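Local coordinates for protein endoglucanase family 5 (PDB 6PZ7) that probably hydrolyses internal beta-1,4-glycosidic bonds of cellulose and related plant polysaccharides as a broad-specificity endoglucanase, at residues A43-I48 against I90-Y95; V56-S61 against M94-N99; L144-I149 against Y195-A200; H221-Y226 against I267-S272. One frame throughout, in Å; residues are numbered along the deposited sequence.

Contact 1 of 4, residues A43-I48 against I90-Y95; sequences AMIDKI and IQDHMY
D46 and D92 mark the nearest approach of the two backbones, with CA of D46 7.0 Å from CA of D92. On one side is a turn of helix 42-51; on the other, residues 92-94 leave the end of helix 76-91 and lead into the next strand. The two carboxylates come together with D46 OD1 2.6 Å from D92 OD2, and the side chains cross at about a right angle, their flat ends turned 33° apart. K42 makes salt bridges to OD1 of both acids, and its charge probably eases their close meeting. Beside this polar pair, the CG2 branch of I45 comes within 3.8 Å of D92 OD2. Further toward the barrel the contact is apolar. M94 reaches toward the helix and bends at its last torsion (chi3 -70°), which brings CE to 3.7 Å from CG2 of I45. Its sulphur sits more loosely against I48, with SD 4.3 Å from CG2. I45 continues onto Y88 and V89 of helix 76-91, while I48 and M94 both reach V56 of strand 55-58, so this apolar layer fills the angle between the two helices and the barrel strand they cover.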
loop_
_atom_site.group_PDB
_atom_site.type_symbol
_atom_site.label_atom_id
_atom_site.label_comp_id
_atom_site.label_asym_id
_atom_site.label_seq_id
_atom_site.Cartn_x
_atom_site.Cartn_y
_atom_site.Cartn_z
ATOM N N ALA A 43 0.971 18.525 11.389
ATOM C CA ALA A 43 2.119 18.324 12.271
ATOM C C ALA A 43 2.532 16.853 12.342
ATOM O O ALA A 43 3.718 16.534 12.459
ATOM C CB ALA A 43 1.815 18.846 13.664
ATOM N N MET A 44 1.571 15.936 12.282
ATOM C CA MET A 44 1.909 14.508 12.249
ATOM C C MET A 44 2.702 14.178 10.987
ATOM O O MET A 44 3.720 13.477 11.023
ATOM C CB MET A 44 0.625 13.664 12.315
ATOM C CG MET A 44 -0.126 13.763 13.630
ATOM S SD MET A 44 -1.750 12.978 13.462
ATOM C CE MET A 44 -2.568 13.694 14.901
ATOM N N ILE A 45 2.234 14.681 9.841
ATOM C CA ILE A 45 2.918 14.422 8.568
ATOM C C ILE A 45 4.292 15.102 8.536
ATOM O O ILE A 45 5.272 14.546 8.005
ATOM C CB ILE A 45 2.011 14.817 7.391
ATOM C CG1 ILE A 45 0.705 14.029 7.432
ATOM C CG2 ILE A 45 2.746 14.673 6.071
ATOM C CD1 ILE A 45 0.865 12.508 7.431
ATOM N N ASP A 46 4.415 16.282 9.152
ATOM C CA ASP A 46 5.714 16.928 9.281
ATOM C C ASP A 46 6.705 16.032 10.037
ATOM O O ASP A 46 7.901 16.016 9.717
ATOM C CB ASP A 46 5.564 18.269 10.030
ATOM C CG ASP A 46 4.867 19.353 9.244
ATOM O OD1 ASP A 46 4.636 19.255 8.021
ATOM O OD2 ASP A 46 4.550 20.391 9.869
ATOM N N LYS A 47 6.234 15.320 11.060
ATOM C CA LYS A 47 7.122 14.407 11.789
ATOM C C LYS A 47 7.674 13.329 10.851
ATOM O O LYS A 47 8.843 12.941 10.938
ATOM C CB LYS A 47 6.319 13.741 12.903
ATOM C CG LYS A 47 7.115 13.129 14.019
ATOM C CD LYS A 47 7.567 14.159 15.044
ATOM C CE LYS A 47 8.301 13.410 16.085
ATOM N NZ LYS A 47 9.005 14.289 16.997
ATOM N N ILE A 48 6.823 12.812 9.970
ATOM C CA ILE A 48 7.239 11.813 8.986
ATOM C C ILE A 48 8.328 12.356 8.080
ATOM O O ILE A 48 9.364 11.707 7.859
ATOM C CB ILE A 48 6.021 11.339 8.160
ATOM C CG1 ILE A 48 4.865 10.861 9.053
ATOM C CG2 ILE A 48 6.431 10.336 7.093
ATOM C CD1 ILE A 48 5.239 9.811 10.022
ATOM N N ILE A 90 1.789 16.248 0.108
ATOM C CA ILE A 90 2.310 16.925 -1.077
ATOM C C ILE A 90 2.985 18.222 -0.687
ATOM O O ILE A 90 4.040 18.570 -1.247
ATOM C CB ILE A 90 1.188 17.116 -2.122
ATOM C CG1 ILE A 90 0.691 15.746 -2.673
ATOM C CG2 ILE A 90 1.604 18.053 -3.239
ATOM C CD1 ILE A 90 1.696 14.981 -3.480
ATOM N N GLN A 91 2.390 18.986 0.237
ATOM C CA GLN A 91 2.989 20.243 0.682
ATOM C C GLN A 91 4.312 20.037 1.412
ATOM O O GLN A 91 5.098 20.991 1.528
ATOM C CB GLN A 91 2.018 20.982 1.614
ATOM C CG GLN A 91 0.830 21.548 0.899
ATOM C CD GLN A 91 -0.270 22.032 1.804
ATOM O OE1 GLN A 91 -0.197 21.902 3.036
ATOM N NE2 GLN A 91 -1.319 22.586 1.222
ATOM N N ASP A 92 4.583 18.843 1.903
ATOM C CA ASP A 92 5.860 18.487 2.501
ATOM C C ASP A 92 6.825 17.901 1.472
ATOM O O ASP A 92 7.864 17.328 1.870
ATOM C CB ASP A 92 5.687 17.572 3.711
ATOM C CG ASP A 92 5.276 18.316 4.951
ATOM O OD1 ASP A 92 5.139 19.559 4.948
ATOM O OD2 ASP A 92 5.058 17.661 6.005
ATOM N N HIS A 93 6.524 17.994 0.188
ATOM C CA HIS A 93 7.414 17.558 -0.879
ATOM C C HIS A 93 7.773 16.077 -0.743
ATOM O O HIS A 93 8.920 15.673 -0.949
ATOM C CB HIS A 93 8.633 18.475 -0.994
ATOM C CG HIS A 93 8.272 19.861 -1.411
ATOM N ND1 HIS A 93 7.763 20.158 -2.654
ATOM C CD2 HIS A 93 8.294 21.022 -0.726
ATOM C CE1 HIS A 93 7.549 21.467 -2.735
ATOM N NE2 HIS A 93 7.836 21.999 -1.572
ATOM N N MET A 94 6.798 15.254 -0.385
ATOM C CA MET A 94 6.886 13.805 -0.403
ATOM C C MET A 94 5.968 13.264 -1.498
ATOM O O MET A 94 5.062 13.948 -1.990
ATOM C CB MET A 94 6.480 13.222 0.942
ATOM C CG MET A 94 7.496 13.580 2.033
ATOM S SD MET A 94 7.227 12.739 3.627
ATOM C CE MET A 94 5.730 13.559 4.178
ATOM N N TYR A 95 6.215 12.015 -1.877
ATOM C CA TYR A 95 5.255 11.246 -2.659
ATOM C C TYR A 95 4.088 10.847 -1.783
ATOM O O TYR A 95 4.270 10.515 -0.607
ATOM C CB TYR A 95 5.913 9.968 -3.239
ATOM C CG TYR A 95 6.862 10.264 -4.363
ATOM C CD1 TYR A 95 8.197 10.596 -4.117
ATOM C CD2 TYR A 95 6.438 10.223 -5.678
ATOM C CE1 TYR A 95 9.063 10.887 -5.156
ATOM C CE2 TYR A 95 7.294 10.526 -6.729
ATOM C CZ TYR A 95 8.598 10.884 -6.458
ATOM O OH TYR A 95 9.415 11.185 -7.538
#

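Contact 2 of 4, residues V56-S61 against M94-N99; sequences VRIPVS and MYAILN
V56 and I58 pair through their backbones with strand 95-99, running parallel to it at 19°. V56 N donates to Y95 O at 2.9 Å, I97 N returns a bond to V56 O at 3.0 Å, and I58 N gives one to I97 O at 2.8 Å, all three close to straight. The pattern then passes to a side chain: N99, with its chi1 of 78°, brings OD1 round to accept from V60 N at 2.9 Å (165° at the hydrogen). N99 ND2 is bonded to H101 ND1 and Q142 OE1, but the buried backbone N of N99 has no partner in the model. These are the second and third strands of the eight-stranded TIM barrel, joined through helix 76-91 as a beta-alpha-beta unit. V56, I58, A96 and L98 share the face toward that helix, whereas R57 and I97 share the other. The extended R57 chain runs past I97, CG 4.0 Å from CB, to a guanidinium that N99 ND2 overlies at 3.4 Å from NH2, the two planes nearly perpendicular. Both nitrogens are donors and do not bond each other; R57 NH2 is bonded to Q142 and N145, and R57 NH1 to N21 and Q269.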
loop_
_atom_site.group_PDB
_atom_site.type_symbol
_atom_site.label_atom_id
_atom_site.label_comp_id
_atom_site.label_asym_id
_atom_site.label_seq_id
_atom_site.Cartn_x
_atom_site.Cartn_y
_atom_site.Cartn_z
ATOM N N VAL A 56 4.419 8.937 1.788
ATOM C CA VAL A 56 3.334 8.533 2.675
ATOM C C VAL A 56 2.285 7.827 1.841
ATOM O O VAL A 56 1.804 8.378 0.845
ATOM C CB VAL A 56 2.741 9.738 3.431
ATOM C CG1 VAL A 56 1.546 9.299 4.234
ATOM C CG2 VAL A 56 3.804 10.349 4.322
ATOM N N ARG A 57 1.935 6.623 2.251
ATOM C CA ARG A 57 0.794 5.926 1.671
ATOM C C ARG A 57 -0.431 6.276 2.504
ATOM O O ARG A 57 -0.390 6.233 3.743
ATOM C CB ARG A 57 1.050 4.413 1.602
ATOM C CG ARG A 57 -0.136 3.584 1.036
ATOM C CD ARG A 57 0.352 2.235 0.602
ATOM N NE ARG A 57 -0.676 1.301 0.115
ATOM C CZ ARG A 57 -1.261 0.377 0.851
ATOM N NH1 ARG A 57 -1.112 0.300 2.163
ATOM N NH2 ARG A 57 -2.003 -0.540 0.255
ATOM N N ILE A 58 -1.502 6.650 1.813
ATOM C CA ILE A 58 -2.759 7.119 2.386
ATOM C C ILE A 58 -3.830 6.103 1.996
ATOM O O ILE A 58 -4.517 6.254 0.964
ATOM C CB ILE A 58 -3.111 8.530 1.888
ATOM C CG1 ILE A 58 -1.980 9.529 2.131
ATOM C CG2 ILE A 58 -4.404 8.985 2.556
ATOM C CD1 ILE A 58 -2.155 10.868 1.411
ATOM N N PRO A 59 -3.993 5.046 2.774
ATOM C CA PRO A 59 -5.056 4.089 2.476
ATOM C C PRO A 59 -6.398 4.749 2.688
ATOM O O PRO A 59 -6.619 5.419 3.701
ATOM C CB PRO A 59 -4.804 2.969 3.475
ATOM C CG PRO A 59 -3.913 3.511 4.498
ATOM C CD PRO A 59 -3.164 4.655 3.924
ATOM N N VAL A 60 -7.322 4.534 1.772
ATOM C CA VAL A 60 -8.665 5.109 1.866
ATOM C C VAL A 60 -9.694 4.032 1.577
ATOM O O VAL A 60 -9.673 3.420 0.500
ATOM C CB VAL A 60 -8.890 6.300 0.916
ATOM C CG1 VAL A 60 -10.313 6.848 1.080
ATOM C CG2 VAL A 60 -7.854 7.392 1.178
ATOM N N SER A 61 -10.598 3.808 2.523
ATOM C CA SER A 61 -11.724 2.898 2.321
ATOM C C SER A 61 -12.924 3.730 1.894
ATOM O O SER A 61 -13.352 4.624 2.629
ATOM C CB SER A 61 -12.020 2.111 3.595
ATOM O OG SER A 61 -10.916 1.254 3.907
ATOM N N MET A 94 6.798 15.254 -0.385
ATOM C CA MET A 94 6.886 13.805 -0.403
ATOM C C MET A 94 5.968 13.264 -1.498
ATOM O O MET A 94 5.062 13.948 -1.990
ATOM C CB MET A 94 6.480 13.222 0.942
ATOM C CG MET A 94 7.496 13.580 2.033
ATOM S SD MET A 94 7.227 12.739 3.627
ATOM C CE MET A 94 5.730 13.559 4.178
ATOM N N TYR A 95 6.215 12.015 -1.877
ATOM C CA TYR A 95 5.255 11.246 -2.659
ATOM C C TYR A 95 4.088 10.847 -1.783
ATOM O O TYR A 95 4.270 10.515 -0.607
ATOM C CB TYR A 95 5.913 9.968 -3.239
ATOM C CG TYR A 95 6.862 10.264 -4.363
ATOM C CD1 TYR A 95 8.197 10.596 -4.117
ATOM C CD2 TYR A 95 6.438 10.223 -5.678
ATOM C CE1 TYR A 95 9.063 10.887 -5.156
ATOM C CE2 TYR A 95 7.294 10.526 -6.729
ATOM C CZ TYR A 95 8.598 10.884 -6.458
ATOM O OH TYR A 95 9.415 11.185 -7.538
ATOM N N ALA A 96 2.880 10.881 -2.360
ATOM C CA ALA A 96 1.662 10.406 -1.727
ATOM C C ALA A 96 1.123 9.263 -2.577
ATOM O O ALA A 96 1.020 9.405 -3.804
ATOM C CB ALA A 96 0.612 11.519 -1.636
ATOM N N ILE A 97 0.762 8.139 -1.954
ATOM C CA ILE A 97 0.064 7.033 -2.621
ATOM C C ILE A 97 -1.375 7.054 -2.149
ATOM O O ILE A 97 -1.633 6.948 -0.945
ATOM C CB ILE A 97 0.716 5.662 -2.325
ATOM C CG1 ILE A 97 2.171 5.589 -2.766
ATOM C CG2 ILE A 97 -0.126 4.551 -3.009
ATOM C CD1 ILE A 97 2.903 4.409 -2.124
ATOM N N LEU A 98 -2.319 7.212 -3.068
ATOM C CA LEU A 98 -3.747 7.243 -2.773
ATOM C C LEU A 98 -4.371 5.993 -3.369
ATOM O O LEU A 98 -4.211 5.746 -4.571
ATOM C CB LEU A 98 -4.364 8.503 -3.384
ATOM C CG LEU A 98 -5.863 8.645 -3.219
ATOM C CD1 LEU A 98 -6.276 8.819 -1.788
ATOM C CD2 LEU A 98 -6.407 9.794 -4.040
ATOM N N ASN A 99 -5.097 5.226 -2.556
ATOM C CA ASN A 99 -5.634 3.940 -3.039
ATOM C C ASN A 99 -7.142 3.822 -2.854
ATOM O O ASN A 99 -7.839 4.758 -2.438
ATOM C CB ASN A 99 -4.894 2.746 -2.426
ATOM C CG ASN A 99 -5.295 2.424 -1.010
ATOM O OD1 ASN A 99 -6.191 3.039 -0.451
ATOM N ND2 ASN A 99 -4.647 1.417 -0.418
#

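Contact 3 of 4, residues L144-I149 against Y195-A200; sequences LNEPRI and YAASTA. With EDO (1,2-ethanediol), chain C; EDO (1,2-ethanediol), chain D.
E146 and A196 bring their backbones strikingly close, CA to CA 3.7 Å, and A196 and A197 follow one another with positive phi (58° and 56°). At this bend A196 N donates to P147 O at 2.8 Å. The same oxygen lies 3.8 Å above the centre of the Y195 ring. With CG trans to its backbone nitrogen, Y195 stretches along the 144-149 loop until its hydroxyl accepts an almost perfectly straight bond from I149 N, with OH 3.0 Å from N. Two loops that lack regular structure are thus held together by two hydrogen bonds. CB of R148 packs obliquely on the same phenol, 3.4 Å from Y195 OH. The extended R148 chain, turned by chi1 of 70°, runs alongside its own loop: NH1 donates to E146 O, which lies in the plane of the guanidinium, while NE forms a salt bridge with E155. E146 runs extended past A196, its CG 3.4 Å from A196 O, and presents a carboxylate whose OE1 and OE2 each take a hydrogen bond from one hydroxyl of the same ethanediol, O1 and O2 of chain C. A second ethanediol, of chain D, donates from O2 to A196 O at 2.6 Å. OE2 of E146 is also bonded to H221. The N145-E146-P147 sequence after the fourth barrel strand is the Asn-Glu-Pro motif of family 5 glycosidases, whose glutamate is probably the acid/base here as in relatives; the ethanediol on the E146 carboxylate, probably from the crystallisation liquor, is consistent with a substrate cleft there.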
loop_
_atom_site.group_PDB
_atom_site.type_symbol
_atom_site.label_atom_id
_atom_site.label_comp_id
_atom_site.label_asym_id
_atom_site.label_seq_id
_atom_site.Cartn_x
_atom_site.Cartn_y
_atom_site.Cartn_z
ATOM N N LEU A 144 -6.054 -0.831 -6.219
ATOM C CA LEU A 144 -6.667 -1.763 -5.297
ATOM C C LEU A 144 -5.642 -2.064 -4.220
ATOM O O LEU A 144 -4.431 -2.004 -4.462
ATOM C CB LEU A 144 -7.037 -3.063 -6.008
ATOM C CG LEU A 144 -7.953 -2.964 -7.239
ATOM C CD1 LEU A 144 -7.992 -4.279 -7.967
ATOM C CD2 LEU A 144 -9.339 -2.549 -6.789
ATOM N N ASN A 145 -6.114 -2.466 -3.032
ATOM C CA ASN A 145 -5.222 -2.777 -1.909
ATOM C C ASN A 145 -4.840 -4.258 -1.907
ATOM O O ASN A 145 -3.766 -4.636 -2.389
ATOM C CB ASN A 145 -5.913 -2.372 -0.601
ATOM C CG ASN A 145 -5.133 -2.815 0.599
ATOM O OD1 ASN A 145 -3.929 -2.630 0.640
ATOM N ND2 ASN A 145 -5.786 -3.367 1.586
ATOM N N GLU A 146 -5.703 -5.112 -1.372
ATOM C CA GLU A 146 -5.491 -6.553 -1.298
ATOM C C GLU A 146 -6.726 -7.251 -1.862
ATOM O O GLU A 146 -7.518 -7.881 -1.135
ATOM C CB GLU A 146 -5.237 -6.970 0.141
ATOM C CG GLU A 146 -3.895 -6.433 0.645
ATOM C CD GLU A 146 -3.533 -6.833 2.033
ATOM O OE1 GLU A 146 -4.348 -7.496 2.723
ATOM O OE2 GLU A 146 -2.426 -6.464 2.519
ATOM N N PRO A 147 -6.984 -7.082 -3.153
ATOM C CA PRO A 147 -8.242 -7.593 -3.715
ATOM C C PRO A 147 -8.263 -9.108 -3.630
ATOM O O PRO A 147 -7.307 -9.784 -4.002
ATOM C CB PRO A 147 -8.201 -7.108 -5.173
ATOM C CG PRO A 147 -6.723 -6.953 -5.502
ATOM C CD PRO A 147 -6.123 -6.440 -4.175
ATOM N N ARG A 148 -9.372 -9.659 -3.160
ATOM C CA ARG A 148 -9.424 -11.069 -2.802
ATOM C C ARG A 148 -10.851 -11.461 -2.478
ATOM O O ARG A 148 -11.749 -10.610 -2.417
ATOM C CB ARG A 148 -8.519 -11.329 -1.604
ATOM C CG ARG A 148 -9.031 -10.718 -0.294
ATOM C CD ARG A 148 -7.952 -10.679 0.774
ATOM N NE ARG A 148 -8.456 -10.272 2.075
ATOM C CZ ARG A 148 -8.681 -9.030 2.430
ATOM N NH1 ARG A 148 -8.423 -8.017 1.646
ATOM N NH2 ARG A 148 -9.202 -8.791 3.641
ATOM N N ILE A 149 -11.044 -12.760 -2.258
ATOM C CA ILE A 149 -12.320 -13.326 -1.813
ATOM C C ILE A 149 -12.206 -13.649 -0.328
ATOM O O ILE A 149 -11.561 -14.631 0.069
ATOM C CB ILE A 149 -12.727 -14.555 -2.638
ATOM C CG1 ILE A 149 -12.794 -14.195 -4.126
ATOM C CG2 ILE A 149 -14.062 -15.119 -2.112
ATOM C CD1 ILE A 149 -13.817 -13.225 -4.489
ATOM N N TYR A 195 -3.269 -10.594 -6.678
ATOM C CA TYR A 195 -4.309 -11.083 -5.765
ATOM C C TYR A 195 -3.798 -10.913 -4.339
ATOM O O TYR A 195 -2.728 -11.402 -3.993
ATOM C CB TYR A 195 -4.581 -12.577 -6.043
ATOM C CG TYR A 195 -5.683 -13.134 -5.152
ATOM C CD1 TYR A 195 -5.439 -13.512 -3.855
ATOM C CD2 TYR A 195 -6.983 -13.278 -5.634
ATOM C CE1 TYR A 195 -6.440 -13.994 -3.026
ATOM C CE2 TYR A 195 -7.997 -13.759 -4.807
ATOM C CZ TYR A 195 -7.719 -14.129 -3.518
ATOM O OH TYR A 195 -8.715 -14.599 -2.675
ATOM N N ALA A 196 -4.579 -10.202 -3.516
ATOM C CA ALA A 196 -4.279 -9.915 -2.110
ATOM C C ALA A 196 -2.958 -9.170 -1.902
ATOM O O ALA A 196 -2.450 -9.163 -0.786
ATOM C CB ALA A 196 -4.359 -11.156 -1.236
ATOM N N ALA A 197 -2.384 -8.589 -2.941
ATOM C CA ALA A 197 -1.022 -8.062 -2.909
ATOM C C ALA A 197 -0.023 -9.131 -2.493
ATOM O O ALA A 197 1.036 -8.854 -1.944
ATOM C CB ALA A 197 -0.891 -6.770 -2.091
ATOM N N SER A 198 -0.350 -10.395 -2.766
ATOM C CA SER A 198 0.458 -11.533 -2.370
ATOM C C SER A 198 1.725 -11.668 -3.205
ATOM O O SER A 198 1.742 -11.451 -4.409
ATOM C CB SER A 198 -0.374 -12.798 -2.548
ATOM O OG SER A 198 0.333 -13.946 -2.115
ATOM N N THR A 199 2.759 -12.185 -2.558
ATOM C CA THR A 199 4.008 -12.610 -3.193
ATOM C C THR A 199 3.992 -14.098 -3.542
ATOM O O THR A 199 5.005 -14.623 -4.005
ATOM C CB THR A 199 5.232 -12.302 -2.310
ATOM O OG1 THR A 199 5.068 -12.990 -1.066
ATOM C CG2 THR A 199 5.346 -10.816 -2.071
ATOM N N ALA A 200 2.870 -14.789 -3.376
ATOM C CA ALA A 200 2.783 -16.188 -3.784
ATOM C C ALA A 200 3.200 -16.302 -5.239
ATOM O O ALA A 200 2.841 -15.475 -6.079
ATOM C CB ALA A 200 1.364 -16.707 -3.596
HETATM C C1 EDO C . -2.989 -8.186 5.972
HETATM O O1 EDO C . -4.017 -7.403 5.343
HETATM C C2 EDO C . -1.615 -7.601 5.706
HETATM O O2 EDO C . -1.215 -7.859 4.358
HETATM C C1 EDO D . -0.545 -10.402 2.898
HETATM O O1 EDO D . 0.378 -9.649 3.664
HETATM C C2 EDO D . -0.291 -10.102 1.421
HETATM O O2 EDO D . -1.228 -10.928 0.757
#

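Contact 4 of 4, residues H221-Y226 against I267-S272; sequences HMYAPY and IGQFGS. Unlike the reference sequence in segment 267-272: Q269 (reference Glu).
Q269 lays its side chain flat over the imidazole of H221: CG sits 3.6 Å above the ring centroid, only 5° off the normal, in a CH-pi contact. The amide beyond is turned just 17° from the ring plane, so it continues the stack, with OE1 3.3 Å from CE1 of H221. That oxygen is held by a hydrogen bond from R57, while ND1 of H221 is bonded to E146, and both partners help fix how the two flat groups overlap. The other end of the amide meets Y223 differently. Here NE2 approaches the rim of the phenol, in its plane, and the amide stands nearly perpendicular to the ring; NE2 makes a weak bond to Y223 OH, short at 2.6 Å but bent to 127°. One face of the same ring is covered by the backbone, with CA of F270 4.1 Å above its centre. M222 N donates to Q269 O at 3.0 Å, the clear backbone bond between the segments, and M222 O lies 3.4 Å from CB of F270. Y223 is the centre of an inverse gamma turn in the loop that follows strand 216-221. Farther along, a water donates to A224 O and G271 O, both at 2.9 Å, bridging the diverging loops. H221 and Q269 lie at the C-terminal ends of TIM-barrel strands six and seven. In family 5 enzymes a glutamate there on strand seven is the nucleophile; the reference sequence has Glu at 269 and the deposited chain Gln, so Q269 probably stands in the nucleophile's place in the active site.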
loop_
_atom_site.group_PDB
_atom_site.type_symbol
_atom_site.label_atom_id
_atom_site.label_comp_id
_atom_site.label_asym_id
_atom_site.label_seq_id
_atom_site.Cartn_x
_atom_site.Cartn_y
_atom_site.Cartn_z
ATOM N N HIS A 221 2.616 -6.739 -0.811
ATOM C CA HIS A 221 2.664 -6.572 0.640
ATOM C C HIS A 221 3.356 -7.802 1.204
ATOM O O HIS A 221 3.066 -8.931 0.774
ATOM C CB HIS A 221 1.287 -6.420 1.253
ATOM C CG HIS A 221 0.575 -5.196 0.773
ATOM N ND1 HIS A 221 -0.749 -4.963 1.066
ATOM C CD2 HIS A 221 0.982 -4.145 0.014
ATOM C CE1 HIS A 221 -1.120 -3.814 0.515
ATOM N NE2 HIS A 221 -0.097 -3.307 -0.146
ATOM N N MET A 222 4.317 -7.624 2.121
ATOM C CA MET A 222 5.104 -8.760 2.595
ATOM C C MET A 222 5.623 -8.503 4.013
ATOM O O MET A 222 6.692 -7.903 4.224
ATOM C CB MET A 222 6.248 -9.031 1.623
ATOM C CG MET A 222 6.980 -10.348 1.913
ATOM S SD MET A 222 8.237 -10.880 0.761
ATOM C CE MET A 222 9.597 -9.897 1.335
ATOM N N TYR A 223 4.885 -9.016 4.979
ATOM C CA TYR A 223 5.219 -8.886 6.388
ATOM C C TYR A 223 6.058 -10.094 6.792
ATOM O O TYR A 223 5.627 -10.980 7.529
ATOM C CB TYR A 223 3.974 -8.779 7.244
ATOM C CG TYR A 223 3.131 -7.541 7.071
ATOM C CD1 TYR A 223 3.123 -6.552 8.032
ATOM C CD2 TYR A 223 2.279 -7.375 5.962
ATOM C CE1 TYR A 223 2.299 -5.453 7.926
ATOM C CE2 TYR A 223 1.454 -6.261 5.846
ATOM C CZ TYR A 223 1.464 -5.310 6.836
ATOM O OH TYR A 223 0.640 -4.219 6.778
ATOM N N ALA A 224 7.240 -10.144 6.277
ATOM C CA ALA A 224 8.122 -11.306 6.438
ATOM C C ALA A 224 9.162 -11.085 7.536
ATOM O O ALA A 224 9.620 -9.955 7.747
ATOM C CB ALA A 224 8.859 -11.586 5.125
ATOM N N PRO A 225 9.601 -12.159 8.199
ATOM C CA PRO A 225 8.991 -13.496 8.204
ATOM C C PRO A 225 7.741 -13.481 9.062
ATOM O O PRO A 225 7.707 -12.865 10.142
ATOM C CB PRO A 225 10.078 -14.379 8.820
ATOM C CG PRO A 225 10.872 -13.451 9.702
ATOM C CD PRO A 225 10.742 -12.063 9.123
ATOM N N TYR A 226 6.704 -14.167 8.589
ATOM C CA TYR A 226 5.381 -14.138 9.200
ATOM C C TYR A 226 5.404 -14.394 10.702
ATOM O O TYR A 226 4.760 -13.676 11.492
ATOM C CB TYR A 226 4.492 -15.175 8.502
ATOM C CG TYR A 226 3.137 -15.352 9.150
ATOM C CD1 TYR A 226 2.923 -16.348 10.075
ATOM C CD2 TYR A 226 2.088 -14.491 8.845
ATOM C CE1 TYR A 226 1.680 -16.520 10.686
ATOM C CE2 TYR A 226 0.839 -14.641 9.461
ATOM C CZ TYR A 226 0.658 -15.654 10.365
ATOM O OH TYR A 226 -0.587 -15.814 10.962
ATOM N N ILE A 267 6.947 -2.432 -2.332
ATOM C CA ILE A 267 6.369 -3.196 -1.224
ATOM C C ILE A 267 5.625 -2.171 -0.374
ATOM O O ILE A 267 6.203 -1.474 0.475
ATOM C CB ILE A 267 7.417 -3.995 -0.466
ATOM C CG1 ILE A 267 7.982 -5.094 -1.383
ATOM C CG2 ILE A 267 6.804 -4.581 0.797
ATOM C CD1 ILE A 267 9.162 -5.870 -0.798
ATOM N N GLY A 268 4.315 -2.034 -0.620
ATOM C CA GLY A 268 3.540 -0.972 -0.033
ATOM C C GLY A 268 3.120 -1.189 1.389
ATOM O O GLY A 268 2.625 -0.241 2.023
ATOM N N GLN A 269 3.311 -2.389 1.927
ATOM C CA GLN A 269 3.166 -2.683 3.352
ATOM C C GLN A 269 4.213 -3.714 3.739
ATOM O O GLN A 269 4.295 -4.797 3.144
ATOM C CB GLN A 269 1.803 -3.242 3.729
ATOM C CG GLN A 269 0.630 -2.296 3.401
ATOM C CD GLN A 269 -0.734 -2.775 3.839
ATOM O OE1 GLN A 269 -1.758 -2.226 3.368
ATOM N NE2 GLN A 269 -0.799 -3.778 4.625
ATOM N N PHE A 270 4.937 -3.411 4.820
ATOM C CA PHE A 270 5.728 -4.384 5.585
ATOM C C PHE A 270 5.758 -3.869 7.011
ATOM O O PHE A 270 5.362 -2.743 7.284
ATOM C CB PHE A 270 7.117 -4.613 5.013
ATOM C CG PHE A 270 8.164 -3.568 5.383
ATOM C CD1 PHE A 270 8.047 -2.241 5.042
ATOM C CD2 PHE A 270 9.318 -3.962 6.066
ATOM C CE1 PHE A 270 8.999 -1.311 5.389
ATOM C CE2 PHE A 270 10.288 -3.034 6.399
ATOM C CZ PHE A 270 10.129 -1.710 6.051
ATOM N N GLY A 271 6.273 -4.660 7.931
ATOM C CA GLY A 271 6.386 -4.230 9.314
ATOM C C GLY A 271 6.428 -5.414 10.244
ATOM O O GLY A 271 6.394 -6.572 9.818
ATOM N N SER A 272 6.499 -5.098 11.536
ATOM C CA SER A 272 6.450 -6.104 12.603
ATOM C C SER A 272 5.685 -5.541 13.776
ATOM O O SER A 272 5.667 -4.322 13.991
ATOM C CB SER A 272 7.876 -6.500 13.029
ATOM O OG SER A 272 8.586 -5.358 13.549
HETATM O O HOH W 1 8.422 -7.357 7.972
#

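How the contacts relate
From the N terminus, contact 1 opens first and closes when the chain returns at 90-95. Contact 2 opens inside that loop and closes just beyond it, at 94-99, so the two cross and share M94 and Y95; together they tie helices 42-51 and 76-91 to strands 55-58 and 95-99. Contacts 3 and 4 follow in series, each closing its own loop before the next begins, and join the loops after strands 139-142, 190-193 and 216-221 with strand 265-270. Contact 1 lies at the outer helices, about 28 Å from contact 3 between centres. Contact 2 runs along the second and third strands, and R57 ties it to contacts 3 and 4, which meet at the C-terminal ends of later strands.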